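Beta-Ala-His dipeptidase (Homo sapiens, PDB 3DLJ) hydrolyses Xaa-His dipeptides with two zinc ions per subunit, acting most strongly on carnosine and anserine. Local coordinates at residues 325-331 with 347-353; 256-261 with 371-376; 273-278 with 356-360; 224-230 with 385-391. One frame throughout, in Å; residues are numbered along the deposited sequence.

Contact 1: residues 325-331 with 347-353; sequences LSIHGIE and VIGKFSI
A classic beta bulge interrupts this antiparallel strand pair: His328 and Gly329 of strand 324-331 both face Lys350 of strand 346-355. His328 N gives its hydrogen to Lys350 O at 2.8 Å, and Lys350 N bonds back to Gly329 O. From the bulge the His328 ring reaches along the neighbouring strand, with CD2 near Phe351 CA. Its NE2 and Ser352 OG share a hydrogen bond of 2.7 Å at the ring edge, and Ser326 O lies over the centre of one face, 3.6 Å above the plane. On the same side of the sheet Lys350, bent at chi2 (-90°), brings NZ to Glu331 OE1 at 2.9 Å, a salt bridge met nearly head-on to the C-O bond. A methionine in place of Lys350 would probably leave the Glu331 carboxylate without this charged mate. On the other side Leu325 CD1 packs on Ile353 CG1 at 3.9 Å, and helix 250-258 touches Ile330 and Val347. Such a two-layer alpha/beta build is typical of the lid (dimerisation) domain of M20 peptidases.

Contact 2: residues 256-261 with 371-376; sequences ALLGSL and HLEDVF
His371 holds CG anti to its backbone N (chi1 171°), which carries the ring out from helix 361-377 to Ser260. Ser260 turns OG between its backbone N and carbonyl carbon (chi1 80°), within reach of the ring and Leu257 O. The contact joins the end of helix 250-258 and the type I turn there, Leu258 to Leu261, to helix 361-377 in the alpha/beta lid domain. His371 NE2 donates to Ser260 OG at 3.0 Å, with the hydroxyl 28° out of the ring plane; a weak bond also links NE2 to Ser260 O. Val375 CG2 covers one face of the ring, toward its rim. Beside this polar end lies an apolar cluster of Leu257, Leu261, Leu372 and Val375. Leu257 CD2 packs on Val375 CG1 at 3.8 Å and on Leu372 CD2 at 3.9 Å, while Leu261 CD2 touches Leu372 CD2 with the side chains nearly at right angles. Ser260 OG passes its hydrogen to Leu257 O, 2.7 Å away, an oxygen that also accepts from Ser260 N.

Contact 3: residues 273-278 with 356-360; sequences IYDEVV and VPHMN
The His358 ring has Val278 CG1 over one face, 3.4 Å above the plane and shifted toward the rim. This is a CH-pi contact: CG1 lies 3.7 Å from the ring centroid, 25° off its normal. The nearest ring atom to CG1 is ND1. Two loops of the alpha/beta lid domain meet here. Residues 273-278 form a type I turn from Tyr274 to Val277, and residues 356-360 link strand 346-355 to helix 361-377. The peptide between Pro357 and His358 is cis, so its O and N-H both face residues 276-278: His358 N bonds to Glu276 O at 2.8 Å, and Val278 N to Pro357 O at 3.0 Å. The second is straight at the hydrogen (170°), though Pro357 O is met well off the axis of its C=O bond. Deeper in, Val277 CG1 packs on Val356 CG2. Met359 lies beside Val277 and bends at chi3 (78°). Pro323 and Val364 also touch Met359. Asn360 caps the start of helix 361-377, its OD1 taking a hydrogen from Ala363 N. Met359 CE ends 3.9 Å from Ile273 CG2 and 3.3 Å from Ile273 O.

Contact 4: residues 224-230 with 385-391; sequences NSYFMVE and MVVSMTL
Met389 reaches over the Phe227 ring, across a non-hydrogen-bonded pair of antiparallel strands. Its CB touches Phe227 CE2 at 3.6 Å. The next atom, CG, sits over one face, 3.9 Å from the ring centroid in a CH-pi contact, and also comes near Tyr226 O. SD passes obliquely by the ring as a Met-aromatic contact, 4.6 Å from the centroid, and meets Ser225 CB. The side chain ends at CE, leading away from the strand pair; Met389 also touches Val361 and Glu365. Val387 CG1 touches the same ring at its edge, 4.0 Å from Phe227 CD2. A leucine in place of Phe227 would probably leave Met389 without an aromatic face and open a gap beside Val387. On the other side of the sheet Met228 SD packs on Thr390 CG2. A bulge shifts the register between Tyr226 and Phe227: Tyr226 O accepts from Thr390 N, while Tyr226 N bonds to Leu391 O at 2.8 Å. Glu230 holds Arg346 in a salt bridge. Strand 216-232 also pairs with strand 346-355, where Phe351 meets Phe227. Helix 361-377 lies against Phe227 and Met389, and helix 250-258 against Val229 and Met385.

How the contacts relate
Contacts 1 and 4 belong to one sheet, with strand 216-232 lying between the other strands; Phe351 O meets Phe227 N at 2.7 Å. Each has a bulge, but their chemistry differs. Contact 1 carries a salt bridge and a His-Ser bond on one side of the sheet, contact 4 Met-aromatic packing under helix 361-377. Contact 2 joins helices on the apolar side of that sheet: Leu372 CD1 reaches Val229 CG2, and Leu261 CD1 reaches Phe351 CE2. None of its touching residues is exposed, whereas contacts 1, 3 and 4 each have exposed ones. Contact 3 joins the loop before helix 361-377 to the loop after helix 250-258, and touches contact 1 through Ile273 and Ile353.

Contact 1: residues 325-331 with 347-353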
loop_
_atom_site.group_PDB
_atom_site.type_symbol
_atom_site.label_atom_id
_atom_site.label_comp_id
_atom_site.label_asym_id
_atom_site.label_seq_id
_atom_site.Cartn_x
_atom_site.Cartn_y
_atom_site.Cartn_z
ATOM N N LEU A 325 3.542 -16.774 3.473
ATOM C CA LEU A 325 3.055 -17.197 2.170
ATOM C C LEU A 325 1.525 -17.154 2.129
ATOM O O LEU A 325 0.868 -17.716 3.011
ATOM C CB LEU A 325 3.607 -18.583 1.806
ATOM C CG LEU A 325 3.334 -19.095 0.376
ATOM C CD1 LEU A 325 4.341 -20.141 0.031
ATOM C CD2 LEU A 325 1.894 -19.641 0.173
ATOM N N SER A 326 0.976 -16.467 1.122
ATOM C CA SER A 326 -0.471 -16.369 0.925
ATOM C C SER A 326 -0.895 -16.801 -0.471
ATOM O O SER A 326 -0.325 -16.352 -1.459
ATOM C CB SER A 326 -0.951 -14.931 1.163
ATOM O OG SER A 326 -0.710 -14.558 2.493
ATOM N N ILE A 327 -1.903 -17.664 -0.542
ATOM C CA ILE A 327 -2.477 -18.054 -1.815
ATOM C C ILE A 327 -3.660 -17.137 -2.057
ATOM O O ILE A 327 -4.553 -17.028 -1.219
ATOM C CB ILE A 327 -2.895 -19.562 -1.850
ATOM C CG1 ILE A 327 -1.681 -20.471 -1.622
ATOM C CG2 ILE A 327 -3.586 -19.910 -3.174
ATOM C CD1 ILE A 327 -2.052 -21.752 -0.848
ATOM N N HIS A 328 -3.621 -16.456 -3.197
ATOM C CA HIS A 328 -4.564 -15.404 -3.536
ATOM C C HIS A 328 -5.761 -15.922 -4.320
ATOM O O HIS A 328 -6.869 -15.477 -4.106
ATOM C CB HIS A 328 -3.842 -14.281 -4.332
ATOM C CG HIS A 328 -2.614 -13.749 -3.643
ATOM N ND1 HIS A 328 -2.627 -13.291 -2.341
ATOM C CD2 HIS A 328 -1.332 -13.642 -4.061
ATOM C CE1 HIS A 328 -1.412 -12.898 -2.002
ATOM N NE2 HIS A 328 -0.610 -13.101 -3.028
ATOM N N GLY A 329 -5.538 -16.838 -5.252
ATOM C CA GLY A 329 -6.600 -17.281 -6.114
ATOM C C GLY A 329 -6.136 -18.094 -7.288
ATOM O O GLY A 329 -4.953 -18.396 -7.432
ATOM N N ILE A 330 -7.101 -18.449 -8.132
ATOM C CA ILE A 330 -6.875 -19.174 -9.357
ATOM C C ILE A 330 -7.575 -18.413 -10.487
ATOM O O ILE A 330 -8.736 -18.012 -10.340
ATOM C CB ILE A 330 -7.443 -20.613 -9.251
ATOM C CG1 ILE A 330 -6.721 -21.388 -8.131
ATOM C CG2 ILE A 330 -7.377 -21.330 -10.621
ATOM C CD1 ILE A 330 -7.228 -22.812 -7.838
ATOM N N GLU A 331 -6.886 -18.242 -11.619
ATOM C CA GLU A 331 -7.492 -17.642 -12.822
ATOM C C GLU A 331 -7.742 -18.764 -13.869
ATOM O O GLU A 331 -6.944 -19.678 -13.972
ATOM C CB GLU A 331 -6.564 -16.553 -13.376
ATOM C CG GLU A 331 -7.073 -15.817 -14.666
ATOM C CD GLU A 331 -5.992 -14.940 -15.310
ATOM O OE1 GLU A 331 -4.997 -14.578 -14.621
ATOM O OE2 GLU A 331 -6.136 -14.613 -16.520
ATOM N N VAL A 347 -5.287 -23.051 -16.295
ATOM C CA VAL A 347 -5.497 -22.363 -15.028
ATOM C C VAL A 347 -4.179 -21.780 -14.512
ATOM O O VAL A 347 -3.095 -22.320 -14.800
ATOM C CB VAL A 347 -6.097 -23.340 -13.977
ATOM C CG1 VAL A 347 -7.522 -23.684 -14.333
ATOM C CG2 VAL A 347 -5.250 -24.623 -13.906
ATOM N N ILE A 348 -4.273 -20.674 -13.774
ATOM C CA ILE A 348 -3.105 -19.993 -13.212
ATOM C C ILE A 348 -3.326 -19.753 -11.714
ATOM O O ILE A 348 -4.219 -18.995 -11.317
ATOM C CB ILE A 348 -2.801 -18.602 -13.923
ATOM C CG1 ILE A 348 -2.902 -18.708 -15.454
ATOM C CG2 ILE A 348 -1.381 -18.075 -13.559
ATOM C CD1 ILE A 348 -2.553 -17.427 -16.182
ATOM N N GLY A 349 -2.511 -20.401 -10.892
ATOM C CA GLY A 349 -2.530 -20.172 -9.463
ATOM C C GLY A 349 -1.735 -18.918 -9.144
ATOM O O GLY A 349 -0.730 -18.636 -9.792
ATOM N N LYS A 350 -2.173 -18.171 -8.128
ATOM C CA LYS A 350 -1.475 -16.955 -7.682
ATOM C C LYS A 350 -1.170 -17.019 -6.204
ATOM O O LYS A 350 -2.041 -17.334 -5.376
ATOM C CB LYS A 350 -2.317 -15.709 -7.957
ATOM C CG LYS A 350 -3.028 -15.682 -9.310
ATOM C CD LYS A 350 -2.222 -15.053 -10.419
ATOM C CE LYS A 350 -2.981 -15.214 -11.737
ATOM N NZ LYS A 350 -3.773 -13.991 -12.085
ATOM N N PHE A 351 0.073 -16.708 -5.866
ATOM C CA PHE A 351 0.495 -16.676 -4.485
ATOM C C PHE A 351 1.751 -15.819 -4.365
ATOM O O PHE A 351 2.420 -15.552 -5.352
ATOM C CB PHE A 351 0.732 -18.105 -3.931
ATOM C CG PHE A 351 1.984 -18.792 -4.474
ATOM C CD1 PHE A 351 3.202 -18.674 -3.807
ATOM C CD2 PHE A 351 1.933 -19.540 -5.640
ATOM C CE1 PHE A 351 4.347 -19.309 -4.272
ATOM C CE2 PHE A 351 3.083 -20.182 -6.126
ATOM C CZ PHE A 351 4.288 -20.071 -5.435
ATOM N N SER A 352 2.050 -15.383 -3.154
ATOM C CA SER A 352 3.223 -14.554 -2.946
ATOM C C SER A 352 3.858 -14.865 -1.606
ATOM O O SER A 352 3.214 -15.373 -0.699
ATOM C CB SER A 352 2.880 -13.048 -3.067
ATOM O OG SER A 352 1.861 -12.663 -2.158
ATOM N N ILE A 353 5.135 -14.551 -1.512
ATOM C CA ILE A 353 5.898 -14.701 -0.302
ATOM C C ILE A 353 6.452 -13.326 0.078
ATOM O O ILE A 353 7.207 -12.702 -0.683
ATOM C CB ILE A 353 7.053 -15.739 -0.493
ATOM C CG1 ILE A 353 6.489 -17.097 -0.956
ATOM C CG2 ILE A 353 7.856 -15.896 0.783
ATOM C CD1 ILE A 353 7.544 -18.129 -1.363
#

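Contact 2: residues 256-261 with 371-376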
loop_
_atom_site.group_PDB
_atom_site.type_symbol
_atom_site.label_atom_id
_atom_site.label_comp_id
_atom_site.label_asym_id
_atom_site.label_seq_id
_atom_site.Cartn_x
_atom_site.Cartn_y
_atom_site.Cartn_z
ATOM N N ALA A 256 -2.696 -29.489 -6.260
ATOM C CA ALA A 256 -1.589 -30.199 -5.645
ATOM C C ALA A 256 -0.339 -29.302 -5.541
ATOM O O ALA A 256 0.375 -29.346 -4.548
ATOM C CB ALA A 256 -1.279 -31.474 -6.413
ATOM N N LEU A 257 -0.067 -28.502 -6.572
ATOM C CA LEU A 257 1.022 -27.518 -6.523
ATOM C C LEU A 257 0.834 -26.484 -5.433
ATOM O O LEU A 257 1.729 -26.258 -4.637
ATOM C CB LEU A 257 1.186 -26.819 -7.880
ATOM C CG LEU A 257 1.748 -27.748 -8.961
ATOM C CD1 LEU A 257 1.545 -27.137 -10.320
ATOM C CD2 LEU A 257 3.227 -28.049 -8.694
ATOM N N LEU A 258 -0.329 -25.858 -5.403
ATOM C CA LEU A 258 -0.668 -24.880 -4.365
ATOM C C LEU A 258 -0.690 -25.470 -2.954
ATOM O O LEU A 258 -0.294 -24.802 -1.994
ATOM C CB LEU A 258 -2.031 -24.242 -4.682
ATOM C CG LEU A 258 -2.153 -23.420 -5.975
ATOM C CD1 LEU A 258 -3.596 -22.891 -6.141
ATOM C CD2 LEU A 258 -1.121 -22.279 -6.029
ATOM N N GLY A 259 -1.157 -26.713 -2.829
ATOM C CA GLY A 259 -1.207 -27.399 -1.554
ATOM C C GLY A 259 0.127 -27.863 -1.001
ATOM O O GLY A 259 0.196 -28.314 0.133
ATOM N N SER A 260 1.183 -27.748 -1.796
ATOM C CA SER A 260 2.527 -28.187 -1.425
ATOM C C SER A 260 3.395 -27.066 -0.803
ATOM O O SER A 260 4.544 -27.295 -0.460
ATOM C CB SER A 260 3.229 -28.724 -2.683
ATOM O OG SER A 260 3.734 -27.633 -3.466
ATOM N N LEU A 261 2.828 -25.866 -0.672
ATOM C CA LEU A 261 3.586 -24.643 -0.376
ATOM C C LEU A 261 3.714 -24.278 1.100
ATOM O O LEU A 261 4.742 -23.754 1.510
ATOM C CB LEU A 261 2.991 -23.446 -1.143
ATOM C CG LEU A 261 3.155 -23.426 -2.675
ATOM C CD1 LEU A 261 2.185 -22.428 -3.297
ATOM C CD2 LEU A 261 4.596 -23.183 -3.155
ATOM N N HIS A 371 11.093 -26.229 -6.346
ATOM C CA HIS A 371 10.120 -26.928 -5.540
ATOM C C HIS A 371 8.910 -27.337 -6.386
ATOM O O HIS A 371 8.523 -28.512 -6.397
ATOM C CB HIS A 371 9.725 -26.087 -4.324
ATOM C CG HIS A 371 8.563 -26.640 -3.565
ATOM N ND1 HIS A 371 8.679 -27.704 -2.695
ATOM C CD2 HIS A 371 7.256 -26.286 -3.559
ATOM C CE1 HIS A 371 7.493 -27.980 -2.184
ATOM N NE2 HIS A 371 6.616 -27.130 -2.688
ATOM N N LEU A 372 8.344 -26.380 -7.114
ATOM C CA LEU A 372 7.153 -26.630 -7.922
ATOM C C LEU A 372 7.367 -27.663 -9.033
ATOM O O LEU A 372 6.517 -28.538 -9.219
ATOM C CB LEU A 372 6.564 -25.310 -8.455
ATOM C CG LEU A 372 5.929 -24.415 -7.376
ATOM C CD1 LEU A 372 5.569 -23.035 -7.919
ATOM C CD2 LEU A 372 4.709 -25.069 -6.710
ATOM N N GLU A 373 8.496 -27.549 -9.753
ATOM C CA GLU A 373 8.964 -28.547 -10.723
ATOM C C GLU A 373 9.095 -29.924 -10.105
ATOM O O GLU A 373 8.657 -30.909 -10.694
ATOM C CB GLU A 373 10.304 -28.130 -11.360
ATOM C CG GLU A 373 10.142 -26.928 -12.279
ATOM C CD GLU A 373 11.455 -26.298 -12.777
ATOM O OE1 GLU A 373 12.575 -26.658 -12.325
ATOM O OE2 GLU A 373 11.341 -25.411 -13.639
ATOM N N ASP A 374 9.685 -30.015 -8.918
ATOM C CA ASP A 374 9.795 -31.313 -8.252
ATOM C C ASP A 374 8.420 -31.926 -7.892
ATOM O O ASP A 374 8.198 -33.129 -8.089
ATOM C CB ASP A 374 10.738 -31.235 -7.043
ATOM C CG ASP A 374 12.222 -31.196 -7.450
ATOM O OD1 ASP A 374 12.539 -31.354 -8.653
ATOM O OD2 ASP A 374 13.091 -31.015 -6.565
ATOM N N VAL A 375 7.497 -31.109 -7.391
ATOM C CA VAL A 375 6.143 -31.594 -7.103
ATOM C C VAL A 375 5.434 -32.015 -8.390
ATOM O O VAL A 375 4.828 -33.086 -8.458
ATOM C CB VAL A 375 5.294 -30.550 -6.331
ATOM C CG1 VAL A 375 3.788 -30.967 -6.266
ATOM C CG2 VAL A 375 5.872 -30.336 -4.938
ATOM N N PHE A 376 5.480 -31.152 -9.397
ATOM C CA PHE A 376 4.820 -31.442 -10.661
ATOM C C PHE A 376 5.362 -32.707 -11.348
ATOM O O PHE A 376 4.593 -33.524 -11.861
ATOM C CB PHE A 376 4.937 -30.258 -11.601
ATOM C CG PHE A 376 4.083 -30.375 -12.820
ATOM C CD1 PHE A 376 2.696 -30.258 -12.727
ATOM C CD2 PHE A 376 4.670 -30.606 -14.082
ATOM C CE1 PHE A 376 1.905 -30.348 -13.857
ATOM C CE2 PHE A 376 3.890 -30.707 -15.213
ATOM C CZ PHE A 376 2.502 -30.569 -15.104
#

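Contact 3: residues 273-278 with 356-360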
loop_
_atom_site.group_PDB
_atom_site.type_symbol
_atom_site.label_atom_id
_atom_site.label_comp_id
_atom_site.label_asym_id
_atom_site.label_seq_id
_atom_site.Cartn_x
_atom_site.Cartn_y
_atom_site.Cartn_z
ATOM N N ILE A 273 13.818 -21.730 1.985
ATOM C CA ILE A 273 13.185 -20.433 2.305
ATOM C C ILE A 273 13.626 -19.749 3.621
ATOM O O ILE A 273 13.603 -18.522 3.713
ATOM C CB ILE A 273 11.624 -20.503 2.168
ATOM C CG1 ILE A 273 11.225 -20.328 0.698
ATOM C CG2 ILE A 273 10.942 -19.351 2.917
ATOM C CD1 ILE A 273 11.158 -18.868 0.237
ATOM N N TYR A 274 14.054 -20.522 4.619
ATOM C CA TYR A 274 14.439 -19.938 5.918
ATOM C C TYR A 274 15.944 -19.783 6.093
ATOM O O TYR A 274 16.406 -19.212 7.064
ATOM C CB TYR A 274 13.830 -20.733 7.086
ATOM C CG TYR A 274 12.328 -20.642 7.120
ATOM C CD1 TYR A 274 11.548 -21.662 6.599
ATOM C CD2 TYR A 274 11.694 -19.518 7.644
ATOM C CE1 TYR A 274 10.151 -21.575 6.591
ATOM C CE2 TYR A 274 10.295 -19.419 7.656
ATOM C CZ TYR A 274 9.532 -20.466 7.129
ATOM O OH TYR A 274 8.155 -20.385 7.110
ATOM N N ASP A 275 16.694 -20.281 5.124
ATOM C CA ASP A 275 18.141 -20.273 5.172
ATOM C C ASP A 275 18.749 -18.935 5.566
ATOM O O ASP A 275 19.649 -18.891 6.412
ATOM C CB ASP A 275 18.712 -20.719 3.833
ATOM C CG ASP A 275 18.516 -22.194 3.582
ATOM O OD1 ASP A 275 18.031 -22.938 4.480
ATOM O OD2 ASP A 275 18.875 -22.597 2.462
ATOM N N GLU A 276 18.246 -17.865 4.961
ATOM C CA GLU A 276 18.848 -16.549 5.080
ATOM C C GLU A 276 18.081 -15.533 5.936
ATOM O O GLU A 276 18.480 -14.362 5.996
ATOM C CB GLU A 276 19.167 -15.975 3.684
ATOM C CG GLU A 276 20.164 -16.826 2.871
ATOM C CD GLU A 276 20.747 -16.068 1.682
ATOM O OE1 GLU A 276 21.744 -15.313 1.883
ATOM O OE2 GLU A 276 20.207 -16.225 0.552
ATOM N N VAL A 277 17.003 -15.961 6.601
ATOM C CA VAL A 277 16.288 -15.080 7.552
ATOM C C VAL A 277 17.228 -14.737 8.703
ATOM O O VAL A 277 17.866 -15.634 9.249
ATOM C CB VAL A 277 14.977 -15.727 8.111
ATOM C CG1 VAL A 277 14.220 -14.738 9.018
ATOM C CG2 VAL A 277 14.065 -16.243 6.978
ATOM N N VAL A 278 17.349 -13.461 9.078
ATOM C CA VAL A 278 18.279 -13.140 10.185
ATOM C C VAL A 278 17.851 -13.828 11.486
ATOM O O VAL A 278 16.646 -13.897 11.776
ATOM C CB VAL A 278 18.522 -11.621 10.438
ATOM C CG1 VAL A 278 19.206 -10.985 9.246
ATOM C CG2 VAL A 278 17.260 -10.900 10.783
ATOM N N VAL A 356 11.821 -10.902 4.087
ATOM C CA VAL A 356 12.412 -10.212 5.219
ATOM C C VAL A 356 13.951 -10.344 5.133
ATOM O O VAL A 356 14.463 -11.201 4.413
ATOM C CB VAL A 356 11.886 -10.787 6.578
ATOM C CG1 VAL A 356 10.375 -10.658 6.663
ATOM C CG2 VAL A 356 12.323 -12.249 6.769
ATOM N N PRO A 357 14.689 -9.466 5.827
ATOM C CA PRO A 357 16.135 -9.650 5.959
ATOM C C PRO A 357 16.497 -11.045 6.493
ATOM O O PRO A 357 15.858 -11.507 7.439
ATOM C CB PRO A 357 16.536 -8.573 6.973
ATOM C CG PRO A 357 15.473 -7.548 6.907
ATOM C CD PRO A 357 14.215 -8.218 6.466
ATOM N N HIS A 358 17.491 -11.721 5.907
ATOM C CA HIS A 358 18.258 -11.245 4.752
ATOM C C HIS A 358 17.982 -12.021 3.458
ATOM O O HIS A 358 18.915 -12.411 2.772
ATOM C CB HIS A 358 19.761 -11.308 5.056
ATOM C CG HIS A 358 20.276 -10.098 5.760
ATOM N ND1 HIS A 358 21.283 -10.152 6.702
ATOM C CD2 HIS A 358 19.901 -8.795 5.679
ATOM C CE1 HIS A 358 21.515 -8.933 7.163
ATOM N NE2 HIS A 358 20.687 -8.093 6.561
ATOM N N MET A 359 16.709 -12.226 3.119
ATOM C CA MET A 359 16.350 -13.063 1.960
ATOM C C MET A 359 16.700 -12.456 0.579
ATOM O O MET A 359 16.405 -11.299 0.300
ATOM C CB MET A 359 14.856 -13.449 2.018
ATOM C CG MET A 359 14.429 -14.161 3.320
ATOM S SD MET A 359 12.639 -14.371 3.512
ATOM C CE MET A 359 12.352 -15.785 2.423
ATOM N N ASN A 360 17.284 -13.276 -0.287
ATOM C CA ASN A 360 17.536 -12.909 -1.681
ATOM C C ASN A 360 16.369 -13.261 -2.645
ATOM O O ASN A 360 15.970 -14.422 -2.756
ATOM C CB ASN A 360 18.833 -13.571 -2.155
ATOM C CG ASN A 360 19.255 -13.100 -3.535
ATOM O OD1 ASN A 360 19.012 -13.781 -4.535
ATOM N ND2 ASN A 360 19.870 -11.911 -3.600
#

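Contact 4: residues 224-230 with 385-391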
loop_
_atom_site.group_PDB
_atom_site.type_symbol
_atom_site.label_atom_id
_atom_site.label_comp_id
_atom_site.label_asym_id
_atom_site.label_seq_id
_atom_site.Cartn_x
_atom_site.Cartn_y
_atom_site.Cartn_z
ATOM N N ASN A 224 8.508 -8.541 -1.270
ATOM C CA ASN A 224 7.508 -9.452 -1.810
ATOM C C ASN A 224 7.977 -10.224 -3.041
ATOM O O ASN A 224 8.825 -9.759 -3.791
ATOM C CB ASN A 224 6.162 -8.746 -2.097
ATOM C CG ASN A 224 4.970 -9.728 -2.038
ATOM O OD1 ASN A 224 5.136 -10.893 -1.685
ATOM N ND2 ASN A 224 3.787 -9.257 -2.371
ATOM N N SER A 225 7.427 -11.415 -3.229
ATOM C CA SER A 225 7.620 -12.136 -4.465
ATOM C C SER A 225 6.273 -12.737 -4.891
ATOM O O SER A 225 5.677 -13.539 -4.173
ATOM C CB SER A 225 8.734 -13.175 -4.313
ATOM O OG SER A 225 8.482 -14.002 -3.195
ATOM N N TYR A 226 5.777 -12.297 -6.039
ATOM C CA TYR A 226 4.506 -12.736 -6.549
ATOM C C TYR A 226 4.714 -13.814 -7.624
ATOM O O TYR A 226 5.436 -13.597 -8.597
ATOM C CB TYR A 226 3.728 -11.528 -7.104
ATOM C CG TYR A 226 2.219 -11.734 -7.033
ATOM C CD1 TYR A 226 1.471 -11.233 -5.964
ATOM C CD2 TYR A 226 1.554 -12.476 -8.028
ATOM C CE1 TYR A 226 0.092 -11.436 -5.894
ATOM C CE2 TYR A 226 0.192 -12.685 -7.971
ATOM C CZ TYR A 226 -0.532 -12.170 -6.907
ATOM O OH TYR A 226 -1.876 -12.387 -6.911
ATOM N N PHE A 227 4.093 -14.975 -7.422
ATOM C CA PHE A 227 4.218 -16.102 -8.339
ATOM C C PHE A 227 2.907 -16.391 -9.063
ATOM O O PHE A 227 1.824 -16.255 -8.506
ATOM C CB PHE A 227 4.724 -17.362 -7.611
ATOM C CG PHE A 227 6.151 -17.252 -7.130
ATOM C CD1 PHE A 227 6.442 -16.691 -5.888
ATOM C CD2 PHE A 227 7.197 -17.698 -7.921
ATOM C CE1 PHE A 227 7.749 -16.566 -5.456
ATOM C CE2 PHE A 227 8.519 -17.581 -7.483
ATOM C CZ PHE A 227 8.789 -17.008 -6.248
ATOM N N MET A 228 3.029 -16.734 -10.331
ATOM C CA MET A 228 1.940 -17.238 -11.119
ATOM C C MET A 228 2.338 -18.629 -11.543
ATOM O O MET A 228 3.446 -18.830 -12.022
ATOM C CB MET A 228 1.738 -16.343 -12.335
ATOM C CG MET A 228 1.307 -14.915 -11.934
ATOM S SD MET A 228 0.692 -14.056 -13.394
ATOM C CE MET A 228 0.235 -12.522 -12.633
ATOM N N VAL A 229 1.444 -19.597 -11.356
ATOM C CA VAL A 229 1.710 -20.975 -11.740
ATOM C C VAL A 229 0.652 -21.424 -12.733
ATOM O O VAL A 229 -0.475 -21.730 -12.345
ATOM C CB VAL A 229 1.694 -21.939 -10.514
ATOM C CG1 VAL A 229 2.067 -23.397 -10.919
ATOM C CG2 VAL A 229 2.599 -21.440 -9.406
ATOM N N GLU A 230 1.031 -21.478 -14.009
ATOM C CA GLU A 230 0.146 -21.928 -15.065
ATOM C C GLU A 230 0.244 -23.439 -15.294
ATOM O O GLU A 230 1.332 -23.988 -15.464
ATOM C CB GLU A 230 0.415 -21.147 -16.353
ATOM C CG GLU A 230 -0.624 -21.376 -17.464
ATOM C CD GLU A 230 -0.171 -20.819 -18.831
ATOM O OE1 GLU A 230 0.805 -21.321 -19.405
ATOM O OE2 GLU A 230 -0.806 -19.875 -19.334
ATOM N N MET A 385 3.627 -27.101 -17.170
ATOM C CA MET A 385 3.607 -26.113 -16.114
ATOM C C MET A 385 4.585 -24.988 -16.386
ATOM O O MET A 385 5.737 -25.220 -16.720
ATOM C CB MET A 385 3.882 -26.728 -14.755
ATOM C CG MET A 385 3.913 -25.677 -13.646
ATOM S SD MET A 385 4.661 -26.325 -12.162
ATOM C CE MET A 385 6.365 -26.499 -12.669
ATOM N N VAL A 386 4.111 -23.761 -16.229
ATOM C CA VAL A 386 4.989 -22.604 -16.239
ATOM C C VAL A 386 4.886 -21.809 -14.920
ATOM O O VAL A 386 3.818 -21.293 -14.570
ATOM C CB VAL A 386 4.689 -21.674 -17.433
ATOM C CG1 VAL A 386 5.711 -20.524 -17.488
ATOM C CG2 VAL A 386 4.694 -22.469 -18.734
ATOM N N VAL A 387 5.998 -21.732 -14.199
ATOM C CA VAL A 387 6.129 -20.846 -13.060
ATOM C C VAL A 387 6.721 -19.525 -13.529
ATOM O O VAL A 387 7.708 -19.514 -14.255
ATOM C CB VAL A 387 7.080 -21.430 -11.979
ATOM C CG1 VAL A 387 7.142 -20.504 -10.781
ATOM C CG2 VAL A 387 6.624 -22.802 -11.549
ATOM N N SER A 388 6.124 -18.408 -13.115
ATOM C CA SER A 388 6.788 -17.130 -13.293
ATOM C C SER A 388 6.660 -16.220 -12.084
ATOM O O SER A 388 5.576 -16.028 -11.535
ATOM C CB SER A 388 6.392 -16.439 -14.602
ATOM O OG SER A 388 5.051 -16.031 -14.610
ATOM N N MET A 389 7.796 -15.699 -11.641
ATOM C CA MET A 389 7.805 -14.678 -10.611
ATOM C C MET A 389 7.701 -13.321 -11.295
ATOM O O MET A 389 8.604 -12.880 -11.995
ATOM C CB MET A 389 9.048 -14.766 -9.738
ATOM C CG MET A 389 8.924 -13.935 -8.478
ATOM S SD MET A 389 10.474 -13.818 -7.600
ATOM C CE MET A 389 11.344 -12.650 -8.654
ATOM N N THR A 390 6.564 -12.680 -11.093
ATOM C CA THR A 390 6.195 -11.517 -11.870
ATOM C C THR A 390 6.622 -10.267 -11.133
ATOM O O THR A 390 6.766 -9.207 -11.731
ATOM C CB THR A 390 4.668 -11.516 -12.191
ATOM O OG1 THR A 390 3.923 -11.871 -11.014
ATOM C CG2 THR A 390 4.342 -12.569 -13.283
ATOM N N LEU A 391 6.866 -10.406 -9.837
ATOM C CA LEU A 391 7.185 -9.270 -8.986
ATOM C C LEU A 391 8.116 -9.745 -7.875
ATOM O O LEU A 391 7.854 -10.778 -7.257
ATOM C CB LEU A 391 5.888 -8.710 -8.431
ATOM C CG LEU A 391 5.763 -7.802 -7.231
ATOM C CD1 LEU A 391 6.647 -6.629 -7.418
ATOM C CD2 LEU A 391 4.309 -7.357 -7.180
#